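PDB 5YWN: protein induced by osmotic stress, which probably reduces ketones, haloketones among them, to alcohols with NADPH as cofactor, as an extended short-chain dehydrogenase/reductase of the dihydroflavonol-4-reductase type. Local coordinates for residues F169-A174 and G256-L261; K277-L282 and D324-V329. The protein carries 1 engineered substitution. All blocks are in the same frame, centred on the assembly; numbering follows the deposited sequence.

Contact 1 of 2, residues F169-A174 and G256-L261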
loop_
_atom_site.group_PDB
_atom_site.type_symbol
_atom_site.label_atom_id
_atom_site.label_comp_id
_atom_site.label_asym_id
_atom_site.label_seq_id
_atom_site.Cartn_x
_atom_site.Cartn_y
_atom_site.Cartn_z
ATOM N N PHE A 169 -1.704 -13.225 -7.779
ATOM C CA PHE A 169 -1.606 -14.561 -7.229
ATOM C C PHE A 169 -1.693 -14.710 -5.702
ATOM O O PHE A 169 -2.344 -15.550 -5.227
ATOM C CB PHE A 169 -0.493 -15.375 -7.886
ATOM C CG PHE A 169 -0.682 -15.511 -9.354
ATOM C CD1 PHE A 169 -1.673 -16.272 -9.849
ATOM C CD2 PHE A 169 0.053 -14.784 -10.213
ATOM C CE1 PHE A 169 -1.905 -16.339 -11.202
ATOM C CE2 PHE A 169 -0.172 -14.832 -11.559
ATOM C CZ PHE A 169 -1.149 -15.607 -12.051
ATOM N N ALA A 170 -1.058 -13.820 -4.999
ATOM C CA ALA A 170 -1.211 -13.772 -3.583
ATOM C C ALA A 170 -2.643 -13.498 -3.178
ATOM O O ALA A 170 -3.132 -14.203 -2.409
ATOM C CB ALA A 170 -0.290 -12.776 -2.984
ATOM N N GLU A 171 -3.301 -12.526 -3.781
ATOM C CA GLU A 171 -4.687 -12.233 -3.485
ATOM C C GLU A 171 -5.654 -13.380 -3.801
ATOM O O GLU A 171 -6.464 -13.698 -3.011
ATOM C CB GLU A 171 -5.180 -10.921 -4.095
ATOM C CG GLU A 171 -6.482 -10.411 -3.476
ATOM C CD GLU A 171 -7.266 -9.350 -4.230
ATOM O OE1 GLU A 171 -6.730 -8.587 -4.979
ATOM O OE2 GLU A 171 -8.455 -9.321 -4.028
ATOM N N ARG A 172 -5.472 -14.011 -4.943
ATOM C CA ARG A 172 -6.222 -15.182 -5.306
ATOM C C ARG A 172 -5.996 -16.303 -4.268
ATOM O O ARG A 172 -6.886 -16.918 -3.864
ATOM C CB ARG A 172 -5.841 -15.658 -6.686
ATOM C CG ARG A 172 -6.406 -14.894 -7.865
ATOM C CD ARG A 172 -5.947 -15.542 -9.148
ATOM N NE ARG A 172 -6.170 -14.809 -10.364
ATOM C CZ ARG A 172 -7.328 -14.681 -10.967
ATOM N NH1 ARG A 172 -7.410 -14.014 -12.075
ATOM N NH2 ARG A 172 -8.390 -15.220 -10.485
ATOM N N ALA A 173 -4.780 -16.475 -3.838
ATOM C CA ALA A 173 -4.447 -17.444 -2.853
ATOM C C ALA A 173 -5.141 -17.166 -1.519
ATOM O O ALA A 173 -5.628 -18.035 -0.922
ATOM C CB ALA A 173 -2.960 -17.540 -2.676
ATOM N N ALA A 174 -5.207 -15.914 -1.134
ATOM C CA ALA A 174 -5.889 -15.521 0.078
ATOM C C ALA A 174 -7.393 -15.864 0.015
ATOM O O ALA A 174 -7.887 -16.500 0.871
ATOM C CB ALA A 174 -5.683 -14.059 0.343
ATOM N N GLY A 256 -15.431 -9.970 3.444
ATOM C CA GLY A 256 -15.451 -10.627 2.164
ATOM C C GLY A 256 -15.421 -9.714 0.960
ATOM O O GLY A 256 -15.725 -10.127 -0.088
ATOM N N GLU A 257 -15.031 -8.478 1.168
ATOM C CA GLU A 257 -14.921 -7.490 0.124
ATOM C C GLU A 257 -13.497 -7.175 -0.329
ATOM O O GLU A 257 -12.594 -7.236 0.419
ATOM C CB GLU A 257 -15.635 -6.179 0.506
ATOM C CG GLU A 257 -16.985 -6.293 1.150
ATOM C CD GLU A 257 -18.125 -6.286 0.177
ATOM O OE1 GLU A 257 -17.879 -6.309 -0.995
ATOM O OE2 GLU A 257 -19.273 -6.281 0.594
ATOM N N ARG A 258 -13.387 -6.804 -1.597
ATOM C CA ARG A 258 -12.265 -6.132 -2.163
ATOM C C ARG A 258 -12.571 -4.648 -2.301
ATOM O O ARG A 258 -13.608 -4.250 -2.769
ATOM C CB ARG A 258 -11.877 -6.665 -3.508
ATOM C CG ARG A 258 -11.656 -8.130 -3.661
ATOM C CD ARG A 258 -11.556 -8.463 -5.111
ATOM N NE ARG A 258 -10.247 -8.381 -5.662
ATOM C CZ ARG A 258 -10.002 -8.209 -6.947
ATOM N NH1 ARG A 258 -10.975 -8.042 -7.780
ATOM N NH2 ARG A 258 -8.793 -8.202 -7.379
ATOM N N LEU A 259 -11.633 -3.847 -1.855
ATOM C CA LEU A 259 -11.788 -2.430 -1.891
ATOM C C LEU A 259 -10.825 -1.753 -2.843
ATOM O O LEU A 259 -9.665 -1.812 -2.668
ATOM C CB LEU A 259 -11.605 -1.887 -0.506
ATOM C CG LEU A 259 -12.506 -2.440 0.538
ATOM C CD1 LEU A 259 -12.151 -1.896 1.892
ATOM C CD2 LEU A 259 -13.907 -2.167 0.130
ATOM N N LEU A 260 -11.366 -1.136 -3.860
ATOM C CA LEU A 260 -10.577 -0.453 -4.852
ATOM C C LEU A 260 -10.348 0.974 -4.385
ATOM O O LEU A 260 -11.257 1.710 -4.279
ATOM C CB LEU A 260 -11.315 -0.442 -6.174
ATOM C CG LEU A 260 -10.863 0.335 -7.408
ATOM C CD1 LEU A 260 -9.474 -0.039 -7.859
ATOM C CD2 LEU A 260 -11.835 0.231 -8.560
ATOM N N LEU A 261 -9.113 1.304 -4.100
ATOM C CA LEU A 261 -8.756 2.598 -3.560
ATOM C C LEU A 261 -8.068 3.450 -4.598
ATOM O O LEU A 261 -6.900 3.377 -4.786
ATOM C CB LEU A 261 -7.900 2.438 -2.312
ATOM C CG LEU A 261 -8.524 2.322 -0.930
ATOM C CD1 LEU A 261 -8.890 3.685 -0.378
ATOM C CD2 LEU A 261 -9.753 1.452 -0.985
#
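Glu171 and Arg258 meet in a buried salt bridge, the guanidinium gripping the carboxylate side-on with NE and NH2, one nitrogen to each oxygen. The bond from NE of Arg258 to OE2 of Glu171 is short, 2.6 Å, and arrives on the syn side of the oxygen, somewhat out of the carboxylate plane; that from NH2 of Arg258 to OE1 of Glu171 is longer, 3.2 Å, but straighter, at 167°. The two flat groups are not coplanar: their planes lie 42° apart, so NH2 comes to OE1 from above the carboxylate plane while OE1 itself stays in the plane of the guanidinium. Glu171 sends CG anti to its own nitrogen and then runs out extended, whereas Arg258 bends at chi3 (89°) to bring its edge round to the acid.

Neither charge relies on the other alone. OE1 also accepts hydrogen bonds from the OG of Ser124 and the ND2 of Asn191, and OE2 takes one from the indole NE1 of Trp175. NH1 of Arg258 is given to the backbone carbonyls of Glu144 and Ser146, with Trp147 adding a cation-pi contact. With several donors around it, Glu171 is likely to remain ionised despite its burial.

The pair joins helix 159-181 to strand 258-261, an edge strand of the seven-stranded parallel sheet of the Rossmann-type fold. Strand 186-192 lies next to 258-261 in that sheet, and its Thr189 and Asn191 touch the side chain of Arg258; helix 91-113 packs on Ala170, Ala173 and Ala174, and helix 305-311 on Leu259 and Leu261.

Contact 2 of 2, residues K277-L282 and D324-V329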
loop_
_atom_site.group_PDB
_atom_site.type_symbol
_atom_site.label_atom_id
_atom_site.label_comp_id
_atom_site.label_asym_id
_atom_site.label_seq_id
_atom_site.Cartn_x
_atom_site.Cartn_y
_atom_site.Cartn_z
ATOM N N LYS A 277 2.767 26.468 -7.932
ATOM C CA LYS A 277 1.861 27.350 -7.230
ATOM C C LYS A 277 2.034 27.383 -5.713
ATOM O O LYS A 277 2.088 28.386 -5.141
ATOM C CB LYS A 277 0.441 26.990 -7.562
ATOM C CG LYS A 277 0.034 27.245 -8.990
ATOM C CD LYS A 277 -1.381 26.784 -9.235
ATOM C CE LYS A 277 -1.945 27.301 -10.539
ATOM N NZ LYS A 277 -1.348 26.643 -11.676
ATOM N N ASN A 278 2.113 26.229 -5.112
ATOM C CA ASN A 278 2.373 26.032 -3.715
ATOM C C ASN A 278 3.730 26.377 -3.152
ATOM O O ASN A 278 3.801 26.779 -2.073
ATOM C CB ASN A 278 1.872 24.676 -3.255
ATOM C CG ASN A 278 0.386 24.567 -3.348
ATOM O OD1 ASN A 278 -0.308 25.023 -2.510
ATOM N ND2 ASN A 278 -0.081 24.019 -4.410
ATOM N N PHE A 279 4.775 26.180 -3.925
ATOM C CA PHE A 279 6.135 26.424 -3.516
ATOM C C PHE A 279 6.818 27.345 -4.530
ATOM O O PHE A 279 7.712 27.006 -5.236
ATOM C CB PHE A 279 6.884 25.131 -3.289
ATOM C CG PHE A 279 6.161 24.169 -2.432
ATOM C CD1 PHE A 279 6.299 24.208 -1.091
ATOM C CD2 PHE A 279 5.304 23.257 -2.978
ATOM C CE1 PHE A 279 5.617 23.340 -0.294
ATOM C CE2 PHE A 279 4.624 22.372 -2.194
ATOM C CZ PHE A 279 4.769 22.425 -0.847
ATOM N N PRO A 280 6.345 28.572 -4.573
ATOM C CA PRO A 280 6.754 29.534 -5.575
ATOM C C PRO A 280 8.216 29.965 -5.490
ATOM O O PRO A 280 8.707 30.443 -6.435
ATOM C CB PRO A 280 5.781 30.679 -5.396
ATOM C CG PRO A 280 5.321 30.585 -4.028
ATOM C CD PRO A 280 5.396 29.161 -3.630
ATOM N N GLN A 281 8.865 29.730 -4.375
ATOM C CA GLN A 281 10.279 29.845 -4.264
ATOM C C GLN A 281 11.016 28.842 -5.105
ATOM O O GLN A 281 12.112 29.034 -5.376
ATOM C CB GLN A 281 10.769 29.826 -2.827
ATOM C CG GLN A 281 10.791 28.490 -2.129
ATOM C CD GLN A 281 9.436 28.066 -1.660
ATOM O OE1 GLN A 281 8.468 28.485 -2.173
ATOM N NE2 GLN A 281 9.394 27.208 -0.705
ATOM N N LEU A 282 10.377 27.762 -5.485
ATOM C CA LEU A 282 10.988 26.752 -6.338
ATOM C C LEU A 282 10.760 26.947 -7.839
ATOM O O LEU A 282 11.262 26.209 -8.657
ATOM C CB LEU A 282 10.533 25.371 -5.934
ATOM C CG LEU A 282 10.632 24.916 -4.501
ATOM C CD1 LEU A 282 10.031 23.554 -4.307
ATOM C CD2 LEU A 282 12.035 24.984 -3.975
ATOM N N ASP A 324 1.196 18.286 1.036
ATOM C CA ASP A 324 1.534 17.742 2.320
ATOM C C ASP A 324 2.837 16.954 2.202
ATOM O O ASP A 324 3.631 17.022 3.051
ATOM C CB ASP A 324 0.397 16.869 2.879
ATOM C CG ASP A 324 -0.772 17.687 3.428
ATOM O OD1 ASP A 324 -0.683 18.901 3.461
ATOM O OD2 ASP A 324 -1.763 17.104 3.827
ATOM N N SER A 325 3.010 16.211 1.122
ATOM C CA SER A 325 4.196 15.423 0.946
ATOM C C SER A 325 5.461 16.292 0.795
ATOM O O SER A 325 6.445 16.045 1.397
ATOM C CB SER A 325 4.008 14.408 -0.194
ATOM O OG SER A 325 5.139 13.643 -0.438
ATOM N N ILE A 326 5.360 17.326 -0.024
ATOM C CA ILE A 326 6.416 18.279 -0.243
ATOM C C ILE A 326 6.778 19.128 0.962
ATOM O O ILE A 326 7.905 19.324 1.205
ATOM C CB ILE A 326 6.173 19.113 -1.503
ATOM C CG1 ILE A 326 6.331 18.226 -2.715
ATOM C CG2 ILE A 326 7.154 20.256 -1.626
ATOM C CD1 ILE A 326 5.417 18.550 -3.798
ATOM N N LYS A 327 5.788 19.582 1.697
ATOM C CA LYS A 327 6.007 20.380 2.886
ATOM C C LYS A 327 6.853 19.579 3.838
ATOM O O LYS A 327 7.757 20.093 4.368
ATOM C CB LYS A 327 4.714 20.720 3.579
ATOM C CG LYS A 327 4.123 22.003 3.131
ATOM C CD LYS A 327 2.852 22.421 3.853
ATOM C CE LYS A 327 2.243 23.642 3.196
ATOM N NZ LYS A 327 0.752 23.704 3.242
ATOM N N GLN A 328 6.574 18.293 3.979
ATOM C CA GLN A 328 7.376 17.468 4.828
ATOM C C GLN A 328 8.825 17.355 4.406
ATOM O O GLN A 328 9.677 17.437 5.216
ATOM C CB GLN A 328 6.791 16.084 4.955
ATOM C CG GLN A 328 7.537 15.194 5.911
ATOM C CD GLN A 328 6.846 13.894 6.170
ATOM O OE1 GLN A 328 6.543 13.176 5.272
ATOM N NE2 GLN A 328 6.620 13.601 7.418
ATOM N N VAL A 329 9.075 17.136 3.141
ATOM C CA VAL A 329 10.412 17.009 2.660
ATOM C C VAL A 329 11.184 18.325 2.849
ATOM O O VAL A 329 12.304 18.317 3.204
ATOM C CB VAL A 329 10.478 16.513 1.210
ATOM C CG1 VAL A 329 11.902 16.623 0.674
ATOM C CG2 VAL A 329 9.969 15.098 1.115
#
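Phe279 presents one face of its ring to Ile326, whose CG2 methyl rests over it in a CH-pi contact. The methyl carbon is 3.5 Å from the ring centroid and 20° off the ring normal, displaced toward the rim. It therefore comes nearest to the CE2-CZ side of the ring, Ile326 CG2 lying 3.3 Å from Phe279 CZ, a tight approach for two carbons. CB of Ile326 follows behind at 3.7 Å from the same CZ. The methyl reaches the ring because CG2 stands anti to the backbone nitrogen of Ile326, while CG1 lies beside that nitrogen.

Phe279 is the first residue to depart from helical geometry after helix 268-278. The chain turns here, Leu282 N bonding back to Phe279 O at 2.8 Å, and the aromatic side chain is directed at the flank of helix 318-332. Both segments belong to the C-terminal part of the chain, which in extended short-chain dehydrogenases/reductases generally contributes to the substrate-binding region.

Lys327 borders the ring differently. Its CG lies in the ring plane at the edge, 4.0 Å from Phe279 CE1, and its backbone N approaches CZ obliquely, at 3.9 Å. The two side chains cross at about a right angle, with the aliphatic part of the exposed lysine flanking the buried ring. Were Phe279 an alanine, the CG2 methyl of Ile326 would probably lose its aromatic partner and a gap would open between this turn and helix 318-332. Leu330, one turn further along helix 318-332, also touches Phe279, and Val216 of helix 211-217 packs on Ile326.

In the fold
Contacts 1 and 2 follow one another along the chain, the first closing before the second opens, and lie on opposite sides of its centre. Their own centres are about 35 Å apart, and their nearest atoms about 16 Å, so they do not touch. The centre of contact 1 is about 13 Å from the chain centre, that of contact 2 about 24 Å. In contact 1 the side chain of Glu171 is about 9 Å from the bound NADP and about 6 Å from that of Lys167, an NADP-binding residue on the same helix. In contact 2 the side chain of Ile326 is about 11 Å from that of Tyr13, another cofactor-binding residue.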